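Local coordinates for virulence associated protein VapB (PDB 4CV7), which is of unknown molecular function but belongs to the plasmid-encoded virulence-associated proteins of Rhodococcus equi and folds as a closed antiparallel beta-barrel, at residues Asn77-Asp80 against Gly84-Gly87; His9-Ser14 against Lys20-Gly25. All blocks are in the same frame, centred on the assembly; numbering follows the deposited sequence.

In the fold
Contacts 1 and 2 are two hairpins of one antiparallel barrel, in which eight strands run in the order of two Greek-key motifs. Contact 2 joins the first two strands, 4-14 and 18-25; contact 1 comes later in the chain and pairs strands 74-79 and 85-91. Their centres are about 17 Å apart, on opposite sides of the chain's centre, and at their nearest atoms, about 5 Å apart, they do not touch. They also differ in their distance from bound cobalt: a cobalt ion lies about 2 Å from the His22 side chain of contact 2, whereas the Phe78 side chain of contact 1 is about 11 Å from the metal.

Contact 1 of 2, residues Asn77-Asp80 against Gly84-Gly87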
ATOM      1  N   ASN A  77      -1.891   5.181   2.008  1.00 11.99           N
ATOM      2  CA  ASN A  77      -2.418   6.194   1.043  1.00 12.07           C
ATOM      3  C   ASN A  77      -1.611   6.142  -0.230  1.00 11.94           C
ATOM      4  O   ASN A  77      -0.375   6.009  -0.168  1.00 11.96           O
ATOM      5  CB  ASN A  77      -2.281   7.577   1.665  1.00 12.35           C
ATOM      6  CG  ASN A  77      -3.199   7.788   2.852  1.00 12.61           C
ATOM      7  OD1 ASN A  77      -4.272   7.228   2.950  1.00 13.54           O
ATOM      8  ND2 ASN A  77      -2.745   8.627   3.787  1.00 13.76           N
ATOM      9  N   PHE A  78      -2.319   6.337  -1.340  1.00 11.78           N
ATOM     10  CA  PHE A  78      -1.672   6.362  -2.654  1.00 12.01           C
ATOM     11  C   PHE A  78      -1.755   7.706  -3.279  1.00 11.53           C
ATOM     12  O   PHE A  78      -2.800   8.381  -3.206  1.00 11.92           O
ATOM     13  CB  PHE A  78      -2.339   5.346  -3.595  1.00 12.03           C
ATOM     14  CG  PHE A  78      -2.308   3.935  -3.074  1.00 12.29           C
ATOM     15  CD1 PHE A  78      -1.161   3.187  -3.250  1.00 12.62           C
ATOM     16  CD2 PHE A  78      -3.395   3.358  -2.425  1.00 12.87           C
ATOM     17  CE1 PHE A  78      -1.097   1.888  -2.777  1.00 13.37           C
ATOM     18  CE2 PHE A  78      -3.284   2.056  -1.960  1.00 13.32           C
ATOM     19  CZ  PHE A  78      -2.179   1.316  -2.162  1.00 12.98           C
ATOM     20  N   PHE A  79      -0.669   8.146  -3.911  1.00 11.66           N
ATOM     21  CA  PHE A  79      -0.552   9.476  -4.504  1.00 12.01           C
ATOM     22  C   PHE A  79       0.001   9.487  -5.905  1.00 11.87           C
ATOM     23  O   PHE A  79       0.761   8.602  -6.325  1.00 12.40           O
ATOM     24  CB  PHE A  79       0.357  10.375  -3.677  1.00 11.95           C
ATOM     25  CG  PHE A  79      -0.062  10.433  -2.217  1.00 11.92           C
ATOM     26  CD1 PHE A  79      -0.964  11.386  -1.773  1.00 12.25           C
ATOM     27  CD2 PHE A  79       0.477   9.615  -1.270  1.00 12.00           C
ATOM     28  CE1 PHE A  79      -1.390  11.409  -0.459  1.00 12.50           C
ATOM     29  CE2 PHE A  79       0.048   9.644   0.030  1.00 12.03           C
ATOM     30  CZ  PHE A  79      -0.824  10.580   0.471  1.00 11.94           C
ATOM     31  N   ASP A  80      -0.473  10.461  -6.672  1.00 12.28           N
ATOM     32  CA  ASP A  80       0.092  10.823  -8.010  1.00 12.97           C
ATOM     33  C   ASP A  80       1.301  11.693  -7.914  1.00 13.61           C
ATOM     34  O   ASP A  80       1.723  12.096  -6.829  1.00 13.33           O
ATOM     35  CB  ASP A  80      -0.981  11.346  -8.966  1.00 13.34           C
ATOM     36  CG  ASP A  80      -1.471  12.676  -8.614  1.00 14.19           C
ATOM     37  OD1 ASP A  80      -0.730  13.539  -8.109  1.00 14.16           O
ATOM     38  OD2 ASP A  80      -2.640  13.039  -8.936  1.00 16.51           O
ATOM     39  N   GLY A  84      -1.485  14.341  -5.572  1.00 14.85           N
ATOM     40  CA  GLY A  84      -2.894  14.071  -5.501  1.00 14.77           C
ATOM     41  C   GLY A  84      -3.197  12.785  -4.849  1.00 13.81           C
ATOM     42  O   GLY A  84      -2.581  11.751  -5.216  1.00 13.41           O
ATOM     43  N   PHE A  85      -4.111  12.690  -3.902  1.00 13.78           N
ATOM     44  CA  PHE A  85      -4.584  11.503  -3.232  1.00 13.21           C
ATOM     45  C   PHE A  85      -5.503  10.705  -4.053  1.00 13.11           C
ATOM     46  O   PHE A  85      -6.469  11.268  -4.574  1.00 15.26           O
ATOM     47  CB  PHE A  85      -5.300  11.930  -1.963  1.00 13.39           C
ATOM     48  CG  PHE A  85      -5.944  10.832  -1.211  1.00 13.56           C
ATOM     49  CD1 PHE A  85      -5.173   9.982  -0.417  1.00 13.16           C
ATOM     50  CD2 PHE A  85      -7.290  10.533  -1.403  1.00 14.18           C
ATOM     51  CE1 PHE A  85      -5.727   8.981   0.279  1.00 13.51           C
ATOM     52  CE2 PHE A  85      -7.880   9.501  -0.636  1.00 14.12           C
ATOM     53  CZ  PHE A  85      -7.084   8.757   0.169  1.00 13.63           C
ATOM     54  N   LEU A  86      -5.184   9.462  -4.362  1.00 12.60           N
ATOM     55  CA  LEU A  86      -5.898   8.640  -5.267  1.00 12.91           C
ATOM     56  C   LEU A  86      -6.770   7.580  -4.625  1.00 12.95           C
ATOM     57  O   LEU A  86      -7.554   6.903  -5.288  1.00 13.99           O
ATOM     58  CB  LEU A  86      -4.916   7.937  -6.214  1.00 12.70           C
ATOM     59  CG  LEU A  86      -4.058   8.898  -7.087  1.00 13.24           C
ATOM     60  CD1 LEU A  86      -3.008   8.118  -7.868  1.00 13.77           C
ATOM     61  CD2 LEU A  86      -4.939   9.750  -7.982  1.00 14.13           C
ATOM     62  N   GLY A  87      -6.606   7.304  -3.322  1.00 13.06           N
ATOM     63  CA  GLY A  87      -7.311   6.279  -2.600  1.00 13.18           C
ATOM     64  C   GLY A  87      -6.444   5.745  -1.500  1.00 12.97           C
ATOM     65  O   GLY A  87      -5.321   6.148  -1.319  1.00 12.72           O
TER
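With chi1 at 71°, Asp80 holds its carboxylate between its own backbone N and carbonyl carbon, and from there OD1 takes the N-H of Gly84 at 2.8 Å. The donor comes in from above the carboxylate plane. OD1 also accepts from Ser82 N, the bond of an Asx turn, so one oxygen grips two amides of the connecting loop. Phe85 swings its ring beside its own carbonyl carbon (chi1 175°), back over its own strand: Gly87 N sits above the centre of one ring face. The edge of that ring faces strand 77-79, where Phe85 CD1 is 4.0 Å from Phe79 CE1, and Asn77 CB lies in the ring plane.

The backbones pair as an antiparallel hairpin. Asp80 N bonds Gly84 O at 2.9 Å, next to the non-hydrogen-bonded pair Phe79-Phe85. Beyond it Leu86 N gives Phe78 O a nearly straight bond of 2.9 Å, but Phe78 N goes to Gly87 O at 3.0 Å rather than to Leu86. Two residues thus face Phe78, a beta bulge, and Gly87 there has backbone angles that call for glycine. Leu86 points at the opposite strand and lays CD1 3.7 Å from Asp80 N.

Phe78 turns its ring into the barrel, edge-to-face with Phe31 and close to Trp107 and Phe65. Helix 55-61 covers this end, its Leu58 touching both Phe78 and Leu86, while strand 64-68 continues the sheet beyond Phe79.

Contact 2 of 2, residues His9-Ser14 against Lys20-Gly25; sequences HGNVIS and KFHVYG
Asn11 OD1 is held from two directions: a water 2.6 Å away, and His22 ND1, whose bond to OD1 is long at 3.4 Å and weak. The same water accepts from His22 ND1 at 2.9 Å and lies 3.0 Å from Lys20 O, so it bridges the strands beside the direct bond. Asn11 reaches this spot with chi1 at 55°, its amide leaning across to the partner strand with its plane steeply inclined to the imidazole. The His22 side chain also lies about 2 Å from a bound cobalt ion; the water bond, with the weak one to Asn11 OD1 at its side, would help set the ring's rotation.

Further along the same face, Asn11 ND2 meets the edge of the Tyr24 ring, in its plane. Tyr24 CB rests over one face of the His9 imidazole, a CH-pi contact 3.9 Å from the His9 ring centroid, while the two rings meet obliquely.

The ladder beneath belongs to the first hairpin of the Greek-key barrel, with strands 174° apart in direction. Hydrogen-bonded pairs His9-Tyr24, Asn11-His22 and Ile13-Lys20 alternate with Gly10-Val23 and Val12-Phe21. Gly10 lets the strands come close, its CA 4.1 Å from Val23 CA.

Inside the barrel, one of the two modelled conformers of Val12 places CG2 over one face of the Phe21 ring, toward the rim, and Phe65 meets that ring edge-to-face. On the outer face Lys20 bends away from strand 9-14, and its NZ forms salt bridges with Asp32 and Asp34 of strand 29-37.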
ATOM      1  N   HIS A   9      -5.815  -7.780  -0.248  1.00 17.10           N
ATOM      2  CA  HIS A   9      -4.890  -8.399   0.710  1.00 17.59           C
ATOM      3  C   HIS A   9      -3.508  -8.079   0.232  1.00 17.09           C
ATOM      4  O   HIS A   9      -3.304  -7.624  -0.916  1.00 17.75           O
ATOM      5  CB  HIS A   9      -5.106  -9.897   0.858  1.00 20.10           C
ATOM      6  CG  HIS A   9      -4.867 -10.668  -0.412  1.00 21.70           C
ATOM      7  ND1 HIS A   9      -5.827 -10.783  -1.404  1.00 24.06           N
ATOM      8  CD2 HIS A   9      -3.804 -11.406  -0.848  1.00 23.79           C
ATOM      9  CE1 HIS A   9      -5.362 -11.544  -2.388  1.00 24.53           C
ATOM     10  NE2 HIS A   9      -4.137 -11.932  -2.080  1.00 25.26           N
ATOM     11  N   GLY A  10      -2.529  -8.231   1.062  1.00 17.58           N
ATOM     12  CA  GLY A  10      -1.194  -7.877   0.750  1.00 17.91           C
ATOM     13  C   GLY A  10      -0.166  -8.409   1.696  1.00 17.44           C
ATOM     14  O   GLY A  10      -0.498  -9.145   2.608  1.00 19.03           O
ATOM     15  N   ASN A  11       1.072  -7.969   1.505  1.00 17.32           N
ATOM     16  CA  ASN A  11       2.085  -8.361   2.432  1.00 18.13           C
ATOM     17  C   ASN A  11       3.188  -7.290   2.471  1.00 17.47           C
ATOM     18  O   ASN A  11       3.283  -6.412   1.593  1.00 18.79           O
ATOM     19  CB  ASN A  11       2.626  -9.764   2.085  1.00 20.49           C
ATOM     20  CG  ASN A  11       3.137  -9.901   0.644  1.00 22.07           C
ATOM     21  OD1 ASN A  11       4.007  -9.163   0.209  1.00 24.47           O
ATOM     22  ND2 ASN A  11       2.461 -10.704  -0.148  1.00 24.80           N
ATOM     23  N   VAL A  12       4.028  -7.389   3.482  1.00 16.77           N
ATOM     24  CA  VAL A  12       5.134  -6.479   3.681  0.55 16.20           C
ATOM     25  C   VAL A  12       6.334  -7.257   4.194  1.00 16.56           C
ATOM     26  O   VAL A  12       6.163  -8.117   5.092  1.00 18.48           O
ATOM     27  CB  VAL A  12       4.745  -5.355   4.658  0.55 16.95           C
ATOM     28  CG1 VAL A  12       4.170  -5.913   5.961  0.55 18.46           C
ATOM     29  CG2 VAL A  12       5.868  -4.383   4.942  0.55 17.28           C
ATOM     30  N   ILE A  13       7.511  -6.905   3.692  1.00 16.93           N
ATOM     31  CA  ILE A  13       8.762  -7.434   4.251  1.00 18.15           C
ATOM     32  C   ILE A  13       9.554  -6.218   4.646  1.00 17.81           C
ATOM     33  O   ILE A  13       9.868  -5.393   3.775  1.00 19.15           O
ATOM     34  CB  ILE A  13       9.522  -8.269   3.204  1.00 21.24           C
ATOM     35  CG1 ILE A  13       8.585  -9.378   2.733  1.00 24.62           C
ATOM     36  CG2 ILE A  13      10.806  -8.858   3.788  1.00 22.93           C
ATOM     37  CD1 ILE A  13       9.123 -10.328   1.721  1.00 29.86           C
ATOM     38  N   SER A  14       9.934  -6.102   5.925  1.00 17.08           N
ATOM     39  CA  SER A  14      10.746  -5.025   6.429  1.00 17.01           C
ATOM     40  C   SER A  14      12.165  -5.449   6.743  1.00 16.76           C
ATOM     41  O   SER A  14      12.312  -6.418   7.510  1.00 16.73           O
ATOM     42  CB  SER A  14      10.110  -4.451   7.667  1.00 19.05           C
ATOM     43  OG  SER A  14      10.921  -3.350   8.176  1.00 21.77           O
ATOM     44  N   LYS A  20       9.388  -3.644   1.532  1.00 16.20           N
ATOM     45  CA  LYS A  20       8.720  -3.945   0.278  1.00 16.10           C
ATOM     46  C   LYS A  20       7.273  -4.317   0.558  1.00 15.11           C
ATOM     47  O   LYS A  20       6.982  -5.155   1.394  1.00 17.23           O
ATOM     48  CB  LYS A  20       9.409  -5.163  -0.284  1.00 17.64           C
ATOM     49  CG  LYS A  20       8.702  -5.634  -1.559  1.00 19.34           C
ATOM     50  CD  LYS A  20       8.851  -4.806  -2.783  1.00 21.29           C
ATOM     51  CE  LYS A  20      10.009  -5.158  -3.626  1.00 24.76           C
ATOM     52  NZ  LYS A  20      10.034  -4.214  -4.791  1.00 26.03           N
ATOM     53  N   PHE A  21       6.352  -3.601  -0.118  1.00 15.06           N
ATOM     54  CA  PHE A  21       4.956  -3.870  -0.009  1.00 15.24           C
ATOM     55  C   PHE A  21       4.415  -4.505  -1.319  1.00 15.65           C
ATOM     56  O   PHE A  21       4.811  -4.063  -2.403  1.00 16.33           O
ATOM     57  CB  PHE A  21       4.139  -2.544   0.226  1.00 16.00           C
ATOM     58  CG  PHE A  21       4.166  -1.993   1.612  1.00 16.54           C
ATOM     59  CD1 PHE A  21       5.319  -1.419   2.116  1.00 15.83           C
ATOM     60  CD2 PHE A  21       3.032  -2.028   2.432  1.00 18.49           C
ATOM     61  CE1 PHE A  21       5.368  -0.887   3.397  1.00 16.03           C
ATOM     62  CE2 PHE A  21       3.096  -1.503   3.741  1.00 18.79           C
ATOM     63  CZ  PHE A  21       4.252  -0.924   4.176  1.00 17.21           C
ATOM     64  N   HIS A  22       3.484  -5.430  -1.177  1.00 16.94           N
ATOM     65  CA  HIS A  22       2.639  -5.921  -2.300  1.00 18.47           C
ATOM     66  C   HIS A  22       1.232  -5.790  -1.847  1.00 19.29           C
ATOM     67  O   HIS A  22       0.840  -6.096  -0.720  1.00 20.75           O
ATOM     68  CB  HIS A  22       2.958  -7.349  -2.663  1.00 21.68           C
ATOM     69  CG  HIS A  22       4.307  -7.463  -3.270  1.00 24.67           C
ATOM     70  ND1 HIS A  22       5.400  -7.892  -2.577  1.00 29.27           N
ATOM     71  CD2 HIS A  22       4.723  -7.234  -4.530  1.00 29.34           C
ATOM     72  CE1 HIS A  22       6.448  -7.933  -3.395  1.00 30.20           C
ATOM     73  NE2 HIS A  22       6.053  -7.554  -4.587  1.00 30.18           N
ATOM     74  N   VAL A  23       0.400  -5.360  -2.741  1.00 17.02           N
ATOM     75  CA  VAL A  23      -1.038  -5.433  -2.554  1.00 17.06           C
ATOM     76  C   VAL A  23      -1.698  -6.058  -3.749  1.00 16.70           C
ATOM     77  O   VAL A  23      -1.405  -5.676  -4.899  1.00 16.96           O
ATOM     78  CB  VAL A  23      -1.723  -4.022  -2.346  1.00 19.14           C
ATOM     79  CG1 VAL A  23      -3.219  -4.100  -2.166  1.00 20.31           C
ATOM     80  CG2 VAL A  23      -1.079  -3.296  -1.194  1.00 21.12           C
ATOM     81  N   TYR A  24      -2.654  -6.924  -3.542  1.00 16.49           N
ATOM     82  CA  TYR A  24      -3.413  -7.581  -4.620  1.00 17.73           C
ATOM     83  C   TYR A  24      -4.787  -6.917  -4.628  1.00 17.36           C
ATOM     84  O   TYR A  24      -5.562  -7.058  -3.668  1.00 19.18           O
ATOM     85  CB  TYR A  24      -3.444  -9.087  -4.399  1.00 20.38           C
ATOM     86  CG  TYR A  24      -1.985  -9.582  -4.303  1.00 22.40           C
ATOM     87  CD1 TYR A  24      -1.250  -9.659  -5.468  1.00 27.87           C
ATOM     88  CD2 TYR A  24      -1.303  -9.806  -3.102  1.00 25.15           C
ATOM     89  CE1 TYR A  24       0.079 -10.001  -5.475  1.00 27.82           C
ATOM     90  CE2 TYR A  24       0.088 -10.124  -3.132  1.00 27.78           C
ATOM     91  CZ  TYR A  24       0.727 -10.216  -4.312  1.00 29.99           C
ATOM     92  OH  TYR A  24       2.047 -10.512  -4.520  1.00 37.38           O
ATOM     93  N   GLY A  25      -5.056  -6.139  -5.654  1.00 16.74           N
ATOM     94  CA  GLY A  25      -6.241  -5.342  -5.732  1.00 17.54           C
ATOM     95  C   GLY A  25      -7.290  -5.899  -6.735  1.00 18.26           C
ATOM     96  O   GLY A  25      -7.040  -6.913  -7.427  1.00 20.58           O
TER
HETATM   97  O   HOH W   1       6.179  -7.750   0.207  1.00 25.11           O